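Local coordinates for trafficking protein particle complex subunit 3 (Naegleria fowleri, PDB 6AQ3) that probably serves as a core subunit of the TRAPP vesicle-tethering complex in membrane trafficking and carries a covalently attached palmitate inside its fold, at residues Glu57-Met63 and Ile146-Arg152; Cys82-Thr88 and Val158-Val162; Ile92-Phe97 and Tyr117-Phe121. All coordinates share one frame; numbering follows the deposited sequence.

Contact 1 (Glu57-Met63 and Ile146-Arg152); sequences EKMGYKM and IICGVIR. With PLM (palmitic acid), chain N.
Gly60 of helix 57-63 and Gly149 of helix 146-152 meet where the helix axes come within 6.1 Å, running roughly parallel with a signed crossing angle of -35°. This is a glycine-mediated close helix crossing in the core of the TRAPP subunit. With no side chains in between, backbone lies on backbone, and CA-H...O contacts run both ways: Gly149 CA is 3.2 Å from Glu57 O, and Tyr61 CA is 3.1 Å from Gly149 O. On one flank, Ile146 lays CG1 against the Gly60 backbone and sets CD1 beside Met63 SD, while Val150 turns CG1 to the palmitate chain and CG2 to Gly60. Leu30 of the second subunit packs on Met63. At the other flank Arg152 reaches over to helix 57-63. Its guanidinium lies almost flat over one face of the Tyr61 ring, planes 8° apart, with CZ off-centre in a cation-pi contact. The chain bends at chi3 (72°), bringing NE and NH2 side-on to the Glu57 carboxylate. The Tyr61 hydroxyl is hydrogen-bonded to Glu156. Stack and salt bridge hold the guanidinium by face and edge respectively: Arg152 NE reaches Glu57 OE2 at 2.6 Å, nearly straight, and Arg152 NH2 reaches Glu57 OE1 at 2.9 Å.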
loop_
_atom_site.group_PDB
_atom_site.type_symbol
_atom_site.label_atom_id
_atom_site.label_comp_id
_atom_site.label_asym_id
_atom_site.label_seq_id
_atom_site.Cartn_x
_atom_site.Cartn_y
_atom_site.Cartn_z
ATOM N N GLU C 57 -3.393 -1.478 -13.868
ATOM C CA GLU C 57 -4.625 -2.243 -13.957
ATOM C C GLU C 57 -4.374 -3.727 -13.724
ATOM O O GLU C 57 -5.136 -4.384 -13.007
ATOM C CB GLU C 57 -5.261 -2.025 -15.324
ATOM C CG GLU C 57 -6.737 -2.388 -15.388
ATOM C CD GLU C 57 -6.978 -3.879 -15.583
ATOM O OE1 GLU C 57 -6.013 -4.609 -15.917
ATOM O OE2 GLU C 57 -8.140 -4.316 -15.392
ATOM N N LYS C 58 -3.302 -4.266 -14.303
ATOM C CA LYS C 58 -2.998 -5.683 -14.139
ATOM C C LYS C 58 -2.643 -6.013 -12.694
ATOM O O LYS C 58 -2.950 -7.108 -12.216
ATOM C CB LYS C 58 -1.878 -6.091 -15.093
ATOM N N MET C 59 -1.988 -5.090 -11.996
ATOM C CA MET C 59 -1.735 -5.278 -10.576
ATOM C C MET C 59 -3.053 -5.339 -9.814
ATOM O O MET C 59 -3.227 -6.181 -8.926
ATOM C CB MET C 59 -0.850 -4.138 -10.052
ATOM C CG MET C 59 0.622 -4.236 -10.491
ATOM S SD MET C 59 1.539 -2.698 -10.152
ATOM C CE MET C 59 2.956 -2.866 -11.223
ATOM N N GLY C 60 -3.990 -4.445 -10.139
ATOM C CA GLY C 60 -5.293 -4.495 -9.494
ATOM C C GLY C 60 -6.066 -5.738 -9.879
ATOM O O GLY C 60 -6.710 -6.376 -9.035
ATOM N N TYR C 61 -5.970 -6.126 -11.152
ATOM C CA TYR C 61 -6.648 -7.326 -11.609
ATOM C C TYR C 61 -6.267 -8.528 -10.753
ATOM O O TYR C 61 -7.139 -9.259 -10.261
ATOM C CB TYR C 61 -6.341 -7.573 -13.089
ATOM C CG TYR C 61 -6.923 -8.878 -13.600
ATOM C CD1 TYR C 61 -8.292 -9.013 -13.811
ATOM C CD2 TYR C 61 -6.111 -9.973 -13.843
ATOM C CE1 TYR C 61 -8.839 -10.208 -14.266
ATOM C CE2 TYR C 61 -6.645 -11.177 -14.299
ATOM C CZ TYR C 61 -8.009 -11.285 -14.508
ATOM O OH TYR C 61 -8.535 -12.474 -14.950
ATOM N N LYS C 62 -4.965 -8.734 -10.540
ATOM C CA LYS C 62 -4.535 -9.857 -9.712
ATOM C C LYS C 62 -5.009 -9.691 -8.271
ATOM O O LYS C 62 -5.426 -10.660 -7.631
ATOM C CB LYS C 62 -3.018 -10.031 -9.801
ATOM N N MET C 63 -4.998 -8.464 -7.752
ATOM C CA MET C 63 -5.449 -8.253 -6.379
ATOM C C MET C 63 -6.934 -8.538 -6.236
ATOM O O MET C 63 -7.356 -9.177 -5.269
ATOM C CB MET C 63 -5.148 -6.821 -5.937
ATOM C CG MET C 63 -3.675 -6.537 -5.679
ATOM S SD MET C 63 -3.310 -4.796 -5.312
ATOM C CE MET C 63 -4.688 -4.330 -4.310
ATOM N N ILE C 146 -5.115 1.220 -10.635
ATOM C CA ILE C 146 -5.205 -0.041 -9.908
ATOM C C ILE C 146 -6.648 -0.346 -9.501
ATOM O O ILE C 146 -7.019 -1.515 -9.350
ATOM C CB ILE C 146 -4.262 -0.006 -8.695
ATOM C CG1 ILE C 146 -4.036 -1.413 -8.158
ATOM C CG2 ILE C 146 -4.855 0.863 -7.591
ATOM C CD1 ILE C 146 -2.799 -1.520 -7.292
ATOM N N ILE C 147 -7.476 0.689 -9.299
ATOM C CA ILE C 147 -8.875 0.472 -8.923
ATOM C C ILE C 147 -9.632 -0.262 -10.025
ATOM O O ILE C 147 -10.458 -1.143 -9.751
ATOM C CB ILE C 147 -9.559 1.812 -8.563
ATOM C CG1 ILE C 147 -8.866 2.467 -7.359
ATOM C CG2 ILE C 147 -11.056 1.602 -8.226
ATOM C CD1 ILE C 147 -9.474 3.794 -6.954
ATOM N N CYS C 148 -9.383 0.092 -11.285
ATOM C CA CYS C 148 -10.099 -0.564 -12.371
ATOM C C CYS C 148 -9.798 -2.057 -12.413
ATOM O O CYS C 148 -10.705 -2.879 -12.626
ATOM C CB CYS C 148 -9.745 0.090 -13.703
ATOM S SG CYS C 148 -10.291 1.798 -13.801
ATOM N N GLY C 149 -8.535 -2.426 -12.193
ATOM C CA GLY C 149 -8.169 -3.834 -12.210
ATOM C C GLY C 149 -8.812 -4.608 -11.083
ATOM O O GLY C 149 -9.261 -5.747 -11.274
ATOM N N VAL C 150 -8.876 -4.002 -9.894
ATOM C CA VAL C 150 -9.532 -4.658 -8.764
ATOM C C VAL C 150 -10.979 -4.990 -9.105
ATOM O O VAL C 150 -11.471 -6.082 -8.798
ATOM C CB VAL C 150 -9.412 -3.778 -7.505
ATOM C CG1 VAL C 150 -10.151 -4.408 -6.317
ATOM C CG2 VAL C 150 -7.939 -3.634 -7.149
ATOM N N ILE C 151 -11.667 -4.052 -9.765
ATOM C CA ILE C 151 -13.059 -4.239 -10.164
ATOM C C ILE C 151 -13.176 -5.373 -11.168
ATOM O O ILE C 151 -14.027 -6.264 -11.027
ATOM C CB ILE C 151 -13.623 -2.916 -10.715
ATOM C CG1 ILE C 151 -13.806 -1.915 -9.555
ATOM C CG2 ILE C 151 -14.897 -3.144 -11.563
ATOM C CD1 ILE C 151 -14.221 -0.528 -9.980
ATOM N N ARG C 152 -12.308 -5.366 -12.184
ATOM C CA ARG C 152 -12.359 -6.397 -13.217
ATOM C C ARG C 152 -12.050 -7.779 -12.650
ATOM O O ARG C 152 -12.725 -8.761 -12.983
ATOM C CB ARG C 152 -11.385 -6.066 -14.349
ATOM C CG ARG C 152 -11.297 -7.174 -15.423
ATOM C CD ARG C 152 -10.509 -6.681 -16.630
ATOM N NE ARG C 152 -9.081 -6.555 -16.352
ATOM C CZ ARG C 152 -8.181 -7.485 -16.660
ATOM N NH1 ARG C 152 -8.561 -8.597 -17.255
ATOM N NH2 ARG C 152 -6.898 -7.308 -16.386
HETATM C C1 PLM N . -21.287 -9.087 -6.615
HETATM O O2 PLM N . -21.490 -8.731 -7.812
HETATM C C2 PLM N . -20.389 -8.198 -5.594
HETATM C C3 PLM N . -19.504 -7.078 -6.181
HETATM C C4 PLM N . -17.989 -7.315 -6.022
HETATM C C5 PLM N . -17.235 -6.250 -5.182
HETATM C C6 PLM N . -15.756 -6.057 -5.601
HETATM C C7 PLM N . -14.942 -5.075 -4.722
HETATM C C8 PLM N . -14.201 -3.969 -5.517
HETATM C C9 PLM N . -13.199 -3.159 -4.661
HETATM C CA PLM N . -12.904 -1.719 -5.184
HETATM C CB PLM N . -11.852 -0.944 -4.353
HETATM C CC PLM N . -10.427 -0.962 -4.963
HETATM C CD PLM N . -9.303 -0.750 -3.925
HETATM C CE PLM N . -7.974 -0.198 -4.503
HETATM C CF PLM N . -6.758 -0.461 -3.583
HETATM C CG PLM N . -5.534 0.426 -3.877
#

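Contact 2 (Cys82-Thr88 and Val158-Val162); sequences CREFKDT and VLMRV. With PLM (palmitic acid), chain N; EDO (1,2-ethanediol), chain O.
Met160 reaches from the start of strand 160-162 into the turn that leads from Cys82 into helix 85-101, and this meeting surrounds the point where the palmitate is attached, consistent with the entrance of the acyl-chain tunnel known in Bet3-type TRAPP subunits. Just before the strand, Leu159, with positive phi, is the C-prime residue of a Schellman motif that ends helix 146-157. The packed part gathers round the Met160 thioether. Extended beyond CG, the chain carries CE to 3.3 Å from Cys82 O and against the backbone of Glu84, while Thr88 CG2 approaches it tip to tip, at 3.8 Å from CE. The sulfur sits at the edge of the Phe85 ring, a Met-aromatic contact with SD 4.1 Å from Phe85 CD1, and Val162 CG1 adds a methyl against CE1 of the same ring. Thr88 OG1 bonds back to Phe85 O and also to Tyr117, which leaves its methyl turned to Met160. The outer side is looser. Arg83 is exposed and adds almost nothing to the contact, and an ethanediol, probably from the crystallisation liquor, bridges Lys86 N and Glu84 OE1. Val158 packs on the lipid-bearing residue, its CG1 3.9 Å from Cys82 CB. Beside it Cys82 SG forms the thioester, bonded to palmitate C1 at 1.8 Å, with the thioester oxygen O2 3.3 Å from Thr88 CG2.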
loop_
_atom_site.group_PDB
_atom_site.type_symbol
_atom_site.label_atom_id
_atom_site.label_comp_id
_atom_site.label_asym_id
_atom_site.label_seq_id
_atom_site.Cartn_x
_atom_site.Cartn_y
_atom_site.Cartn_z
ATOM N N CYS C 82 -24.990 -11.271 -6.368
ATOM C CA CYS C 82 -24.141 -10.972 -7.508
ATOM C C CYS C 82 -24.663 -11.675 -8.753
ATOM O O CYS C 82 -23.890 -12.036 -9.638
ATOM C CB CYS C 82 -22.717 -11.438 -7.224
ATOM S SG CYS C 82 -21.919 -10.598 -5.859
ATOM N N ARG C 83 -25.983 -11.815 -8.866
ATOM C CA ARG C 83 -26.532 -12.526 -10.011
ATOM C C ARG C 83 -26.555 -11.644 -11.250
ATOM O O ARG C 83 -26.285 -12.121 -12.359
ATOM C CB ARG C 83 -27.960 -12.996 -9.705
ATOM C CG ARG C 83 -28.518 -13.963 -10.732
ATOM C CD ARG C 83 -30.000 -14.229 -10.535
ATOM N NE ARG C 83 -30.816 -13.180 -11.148
ATOM C CZ ARG C 83 -31.332 -12.146 -10.491
ATOM N NH1 ARG C 83 -32.063 -11.255 -11.144
ATOM N NH2 ARG C 83 -31.102 -11.991 -9.190
ATOM N N GLU C 84 -26.860 -10.362 -11.087
ATOM C CA GLU C 84 -26.970 -9.467 -12.223
ATOM C C GLU C 84 -25.908 -8.376 -12.152
ATOM O O GLU C 84 -25.592 -7.862 -11.075
ATOM C CB GLU C 84 -28.368 -8.842 -12.298
ATOM C CG GLU C 84 -29.438 -9.808 -12.796
ATOM C CD GLU C 84 -29.476 -9.876 -14.315
ATOM O OE1 GLU C 84 -29.594 -8.809 -14.955
ATOM O OE2 GLU C 84 -29.354 -10.991 -14.874
ATOM N N PHE C 85 -25.429 -7.991 -13.339
ATOM C CA PHE C 85 -24.415 -6.951 -13.481
ATOM C C PHE C 85 -24.896 -5.634 -12.891
ATOM O O PHE C 85 -24.107 -4.886 -12.304
ATOM C CB PHE C 85 -24.058 -6.775 -14.957
ATOM C CG PHE C 85 -23.118 -5.608 -15.235
ATOM C CD1 PHE C 85 -21.757 -5.693 -14.961
ATOM C CD2 PHE C 85 -23.615 -4.426 -15.767
ATOM C CE1 PHE C 85 -20.908 -4.626 -15.225
ATOM C CE2 PHE C 85 -22.779 -3.361 -16.033
ATOM C CZ PHE C 85 -21.420 -3.460 -15.760
ATOM N N LYS C 86 -26.171 -5.305 -13.101
ATOM C CA LYS C 86 -26.734 -4.083 -12.536
ATOM C C LYS C 86 -26.565 -4.030 -11.021
ATOM O O LYS C 86 -26.428 -2.942 -10.459
ATOM C CB LYS C 86 -28.218 -3.972 -12.909
ATOM N N ASP C 87 -26.549 -5.189 -10.347
ATOM C CA ASP C 87 -26.405 -5.219 -8.894
ATOM C C ASP C 87 -25.004 -4.823 -8.437
ATOM O O ASP C 87 -24.837 -4.392 -7.291
ATOM C CB ASP C 87 -26.685 -6.621 -8.351
ATOM C CG ASP C 87 -28.076 -7.112 -8.671
ATOM O OD1 ASP C 87 -29.014 -6.285 -8.632
ATOM O OD2 ASP C 87 -28.221 -8.328 -8.956
ATOM N N THR C 88 -23.996 -4.965 -9.299
ATOM C CA THR C 88 -22.639 -4.683 -8.866
ATOM C C THR C 88 -22.434 -3.208 -8.580
ATOM O O THR C 88 -21.553 -2.868 -7.786
ATOM C CB THR C 88 -21.633 -5.149 -9.920
ATOM O OG1 THR C 88 -21.755 -4.317 -11.081
ATOM C CG2 THR C 88 -21.904 -6.611 -10.305
ATOM N N VAL C 158 -17.136 -13.588 -9.792
ATOM C CA VAL C 158 -18.577 -13.832 -9.790
ATOM C C VAL C 158 -19.055 -13.922 -11.236
ATOM O O VAL C 158 -20.165 -13.485 -11.571
ATOM C CB VAL C 158 -19.344 -12.771 -8.981
ATOM C CG1 VAL C 158 -19.114 -12.986 -7.488
ATOM C CG2 VAL C 158 -18.891 -11.381 -9.355
ATOM N N LEU C 159 -18.171 -14.423 -12.108
ATOM C CA LEU C 159 -18.521 -14.918 -13.445
ATOM C C LEU C 159 -19.033 -13.816 -14.365
ATOM O O LEU C 159 -19.937 -14.027 -15.173
ATOM C CB LEU C 159 -19.526 -16.074 -13.373
ATOM C CG LEU C 159 -19.088 -17.258 -12.514
ATOM C CD1 LEU C 159 -19.981 -18.448 -12.787
ATOM C CD2 LEU C 159 -17.626 -17.617 -12.739
ATOM N N MET C 160 -18.444 -12.637 -14.250
ATOM C CA MET C 160 -18.730 -11.536 -15.154
ATOM C C MET C 160 -17.423 -11.063 -15.761
ATOM O O MET C 160 -16.481 -10.739 -15.032
ATOM C CB MET C 160 -19.423 -10.383 -14.439
ATOM C CG MET C 160 -20.697 -10.761 -13.771
ATOM S SD MET C 160 -21.367 -9.281 -13.029
ATOM C CE MET C 160 -22.545 -9.974 -11.865
ATOM N N ARG C 161 -17.341 -11.084 -17.082
ATOM C CA ARG C 161 -16.222 -10.478 -17.778
ATOM C C ARG C 161 -16.591 -9.035 -18.073
ATOM O O ARG C 161 -17.547 -8.773 -18.813
ATOM C CB ARG C 161 -15.876 -11.219 -19.068
ATOM C CG ARG C 161 -14.598 -10.688 -19.760
ATOM C CD ARG C 161 -14.008 -11.724 -20.696
ATOM N NE ARG C 161 -14.914 -11.970 -21.823
ATOM C CZ ARG C 161 -15.039 -11.194 -22.898
ATOM N NH1 ARG C 161 -14.315 -10.087 -23.013
ATOM N NH2 ARG C 161 -15.905 -11.522 -23.856
ATOM N N VAL C 162 -15.854 -8.099 -17.479
ATOM C CA VAL C 162 -16.167 -6.687 -17.638
ATOM C C VAL C 162 -14.936 -5.958 -18.153
ATOM O O VAL C 162 -13.804 -6.428 -18.030
ATOM C CB VAL C 162 -16.657 -6.039 -16.320
ATOM C CG1 VAL C 162 -17.852 -6.801 -15.740
ATOM C CG2 VAL C 162 -15.496 -5.937 -15.302
HETATM C C1 PLM N . -21.287 -9.087 -6.615
HETATM O O2 PLM N . -21.490 -8.731 -7.812
HETATM C C2 PLM N . -20.389 -8.198 -5.594
HETATM C C3 PLM N . -19.504 -7.078 -6.181
HETATM C C4 PLM N . -17.989 -7.315 -6.022
HETATM C C5 PLM N . -17.235 -6.250 -5.182
HETATM C C6 PLM N . -15.756 -6.057 -5.601
HETATM C C7 PLM N . -14.942 -5.075 -4.722
HETATM C C8 PLM N . -14.201 -3.969 -5.517
HETATM C C9 PLM N . -13.199 -3.159 -4.661
HETATM C CA PLM N . -12.904 -1.719 -5.184
HETATM C CB PLM N . -11.852 -0.944 -4.353
HETATM C CC PLM N . -10.427 -0.962 -4.963
HETATM C CD PLM N . -9.303 -0.750 -3.925
HETATM C CE PLM N . -7.974 -0.198 -4.503
HETATM C CF PLM N . -6.758 -0.461 -3.583
HETATM C CG PLM N . -5.534 0.426 -3.877
HETATM C C1 EDO O . -28.148 -6.052 -16.151
HETATM O O1 EDO O . -27.640 -6.559 -14.908
HETATM C C2 EDO O . -27.295 -6.523 -17.326
HETATM O O2 EDO O . -27.266 -7.954 -17.364
#

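Contact 3 (Ile92-Phe97 and Tyr117-Phe121); sequences IAKVAF and YSIVF. With PLM (palmitic acid), chain N.
Apolar contacts centre on Ile119 of the strand, which meets Ile92, Ala93 and Phe97 of the helix. Its CD1 touches Ile92 CG2 at 3.6 Å, the two side chains crossing at about a right angle, and its CG2 lies 4.2 Å from Ala93 CB. That same CG2 also sits over one face of the Phe97 ring. With CG1 anti to the carbonyl carbon (chi1 -62°), Ile119 sends its two branches to different helix residues.

The aromatic contribution comes from Phe97 and Phe121, which form a T-shaped pair: the edge of Phe97 points at the face of Phe121, with planes at 73° and centroids 5.4 Å apart. CE2 of Phe97 makes the approach, 3.7 Å from Phe121 CE1 and displaced toward the rim of the ring it meets. Here helix 92-97 packs across the antiparallel sheet of the TRAPP subunit, its axis 9.7 Å from strand 117-121, a layered alpha/beta arrangement in which alternate strand residues Tyr117, Ile119 and Phe121 face the helix. A wider pi-type turn at 92-96 has Phe97 N bonded to Ile92 O.

Polar atoms enter at one end. Within 92-97 the Tyr117 hydroxyl comes nearest Ile92 CD1, at 3.7 Å, while its hydrogen bond goes to Thr88, a turn earlier on the same helix.

As for the lipid, Ala96, which takes no part in the strand contact, puts CB 3.6 Å from palmitate C7; Ile92 and Phe97 touch both strand and lipid, through CG1 (to C5) and CE1 (toward atom CA of the chain).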
loop_
_atom_site.group_PDB
_atom_site.type_symbol
_atom_site.label_atom_id
_atom_site.label_comp_id
_atom_site.label_asym_id
_atom_site.label_seq_id
_atom_site.Cartn_x
_atom_site.Cartn_y
_atom_site.Cartn_z
ATOM N N ILE C 92 -20.324 -2.092 -5.313
ATOM C CA ILE C 92 -18.993 -1.495 -5.394
ATOM C C ILE C 92 -19.004 -0.065 -4.873
ATOM O O ILE C 92 -18.205 0.299 -4.002
ATOM C CB ILE C 92 -18.459 -1.552 -6.835
ATOM C CG1 ILE C 92 -18.264 -3.002 -7.281
ATOM C CG2 ILE C 92 -17.151 -0.779 -6.941
ATOM C CD1 ILE C 92 -18.083 -3.139 -8.785
ATOM N N ALA C 93 -19.924 0.757 -5.388
ATOM C CA ALA C 93 -19.895 2.190 -5.102
ATOM C C ALA C 93 -20.210 2.484 -3.643
ATOM O O ALA C 93 -19.607 3.386 -3.042
ATOM C CB ALA C 93 -20.868 2.934 -6.021
ATOM N N LYS C 94 -21.160 1.755 -3.062
ATOM C CA LYS C 94 -21.644 2.093 -1.732
ATOM C C LYS C 94 -21.029 1.260 -0.616
ATOM O O LYS C 94 -21.031 1.711 0.533
ATOM C CB LYS C 94 -23.168 1.937 -1.655
ATOM C CG LYS C 94 -23.942 2.763 -2.658
ATOM C CD LYS C 94 -23.754 4.249 -2.460
ATOM C CE LYS C 94 -24.744 5.000 -3.337
ATOM N NZ LYS C 94 -24.534 6.460 -3.317
ATOM N N VAL C 95 -20.534 0.053 -0.898
ATOM C CA VAL C 95 -19.985 -0.827 0.138
ATOM C C VAL C 95 -18.472 -0.992 -0.006
ATOM O O VAL C 95 -17.718 -0.660 0.909
ATOM C CB VAL C 95 -20.714 -2.191 0.158
ATOM C CG1 VAL C 95 -20.175 -3.105 1.265
ATOM C CG2 VAL C 95 -22.209 -1.987 0.368
ATOM N N ALA C 96 -18.010 -1.495 -1.153
ATOM C CA ALA C 96 -16.586 -1.767 -1.349
ATOM C C ALA C 96 -15.741 -0.503 -1.216
ATOM O O ALA C 96 -14.676 -0.514 -0.583
ATOM C CB ALA C 96 -16.351 -2.420 -2.711
ATOM N N PHE C 97 -16.167 0.583 -1.863
ATOM C CA PHE C 97 -15.382 1.809 -1.823
ATOM C C PHE C 97 -15.226 2.319 -0.394
ATOM O O PHE C 97 -14.144 2.778 -0.008
ATOM C CB PHE C 97 -16.028 2.853 -2.734
ATOM C CG PHE C 97 -15.432 2.885 -4.113
ATOM C CD1 PHE C 97 -15.355 1.722 -4.872
ATOM C CD2 PHE C 97 -14.984 4.070 -4.669
ATOM C CE1 PHE C 97 -14.796 1.736 -6.152
ATOM C CE2 PHE C 97 -14.446 4.094 -5.959
ATOM C CZ PHE C 97 -14.354 2.923 -6.697
ATOM N N TYR C 117 -22.455 1.391 -16.544
ATOM C CA TYR C 117 -22.691 2.456 -15.592
ATOM C C TYR C 117 -21.343 3.076 -15.276
ATOM O O TYR C 117 -20.292 2.498 -15.564
ATOM C CB TYR C 117 -23.397 1.937 -14.326
ATOM C CG TYR C 117 -22.634 0.874 -13.545
ATOM C CD1 TYR C 117 -21.632 1.230 -12.643
ATOM C CD2 TYR C 117 -22.907 -0.481 -13.716
ATOM C CE1 TYR C 117 -20.923 0.269 -11.926
ATOM C CE2 TYR C 117 -22.208 -1.450 -12.994
ATOM C CZ TYR C 117 -21.216 -1.061 -12.102
ATOM O OH TYR C 117 -20.517 -1.997 -11.377
ATOM N N SER C 118 -21.377 4.260 -14.684
ATOM C CA SER C 118 -20.172 4.925 -14.220
ATOM C C SER C 118 -20.229 5.044 -12.709
ATOM O O SER C 118 -21.312 5.154 -12.123
ATOM C CB SER C 118 -20.000 6.314 -14.834
ATOM O OG SER C 118 -19.774 6.231 -16.228
ATOM N N ILE C 119 -19.049 5.027 -12.090
ATOM C CA ILE C 119 -18.894 5.264 -10.659
ATOM C C ILE C 119 -18.193 6.610 -10.527
ATOM O O ILE C 119 -17.044 6.763 -10.955
ATOM C CB ILE C 119 -18.086 4.139 -9.979
ATOM C CG1 ILE C 119 -18.801 2.785 -10.094
ATOM C CG2 ILE C 119 -17.857 4.445 -8.520
ATOM C CD1 ILE C 119 -17.994 1.598 -9.548
ATOM N N VAL C 120 -18.881 7.594 -9.955
ATOM C CA VAL C 120 -18.341 8.945 -9.829
ATOM C C VAL C 120 -18.099 9.266 -8.363
ATOM O O VAL C 120 -18.895 8.892 -7.495
ATOM C CB VAL C 120 -19.272 9.998 -10.471
ATOM C CG1 VAL C 120 -19.327 9.808 -11.989
ATOM C CG2 VAL C 120 -20.652 9.931 -9.872
ATOM N N PHE C 121 -16.999 9.972 -8.090
ATOM C CA PHE C 121 -16.644 10.365 -6.731
ATOM C C PHE C 121 -15.734 11.588 -6.781
ATOM O O PHE C 121 -14.967 11.753 -7.733
ATOM C CB PHE C 121 -15.970 9.220 -5.949
ATOM C CG PHE C 121 -14.886 8.498 -6.693
ATOM C CD1 PHE C 121 -15.182 7.611 -7.719
ATOM C CD2 PHE C 121 -13.557 8.662 -6.313
ATOM C CE1 PHE C 121 -14.180 6.922 -8.369
ATOM C CE2 PHE C 121 -12.539 7.984 -6.955
ATOM C CZ PHE C 121 -12.839 7.111 -7.988
HETATM C C1 PLM N . -21.287 -9.087 -6.615
HETATM O O2 PLM N . -21.490 -8.731 -7.812
HETATM C C2 PLM N . -20.389 -8.198 -5.594
HETATM C C3 PLM N . -19.504 -7.078 -6.181
HETATM C C4 PLM N . -17.989 -7.315 -6.022
HETATM C C5 PLM N . -17.235 -6.250 -5.182
HETATM C C6 PLM N . -15.756 -6.057 -5.601
HETATM C C7 PLM N . -14.942 -5.075 -4.722
HETATM C C8 PLM N . -14.201 -3.969 -5.517
HETATM C C9 PLM N . -13.199 -3.159 -4.661
HETATM C CA PLM N . -12.904 -1.719 -5.184
HETATM C CB PLM N . -11.852 -0.944 -4.353
HETATM C CC PLM N . -10.427 -0.962 -4.963
HETATM C CD PLM N . -9.303 -0.750 -3.925
HETATM C CE PLM N . -7.974 -0.198 -4.503
HETATM C CF PLM N . -6.758 -0.461 -3.583
HETATM C CG PLM N . -5.534 0.426 -3.877
#

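Overall arrangement
The three contacts are an example of a fold that holds a lipid inside: their centres lie about 14 to 16 Å from one another, and all touch the one palmitate, contact 2 at its thioester and contacts 1 and 3 along its chain. Helix 85-101 serves contacts 2 and 3, which both reach the antiparallel sheet, through strands 160-168 and 116-121. Helix 146-157 of contact 1 runs directly into strand 160-168. Along the chain contacts 1 and 2 cross, and contact 3 is nested within both loops. Ile147 packs on Phe97, and a probable Thr88 OG1 to Tyr117 OH hydrogen bond joins contacts 2 and 3. The palmitate thus touches helices 85-101 and 146-157, consistent with the acyl-chain tunnel of relatives.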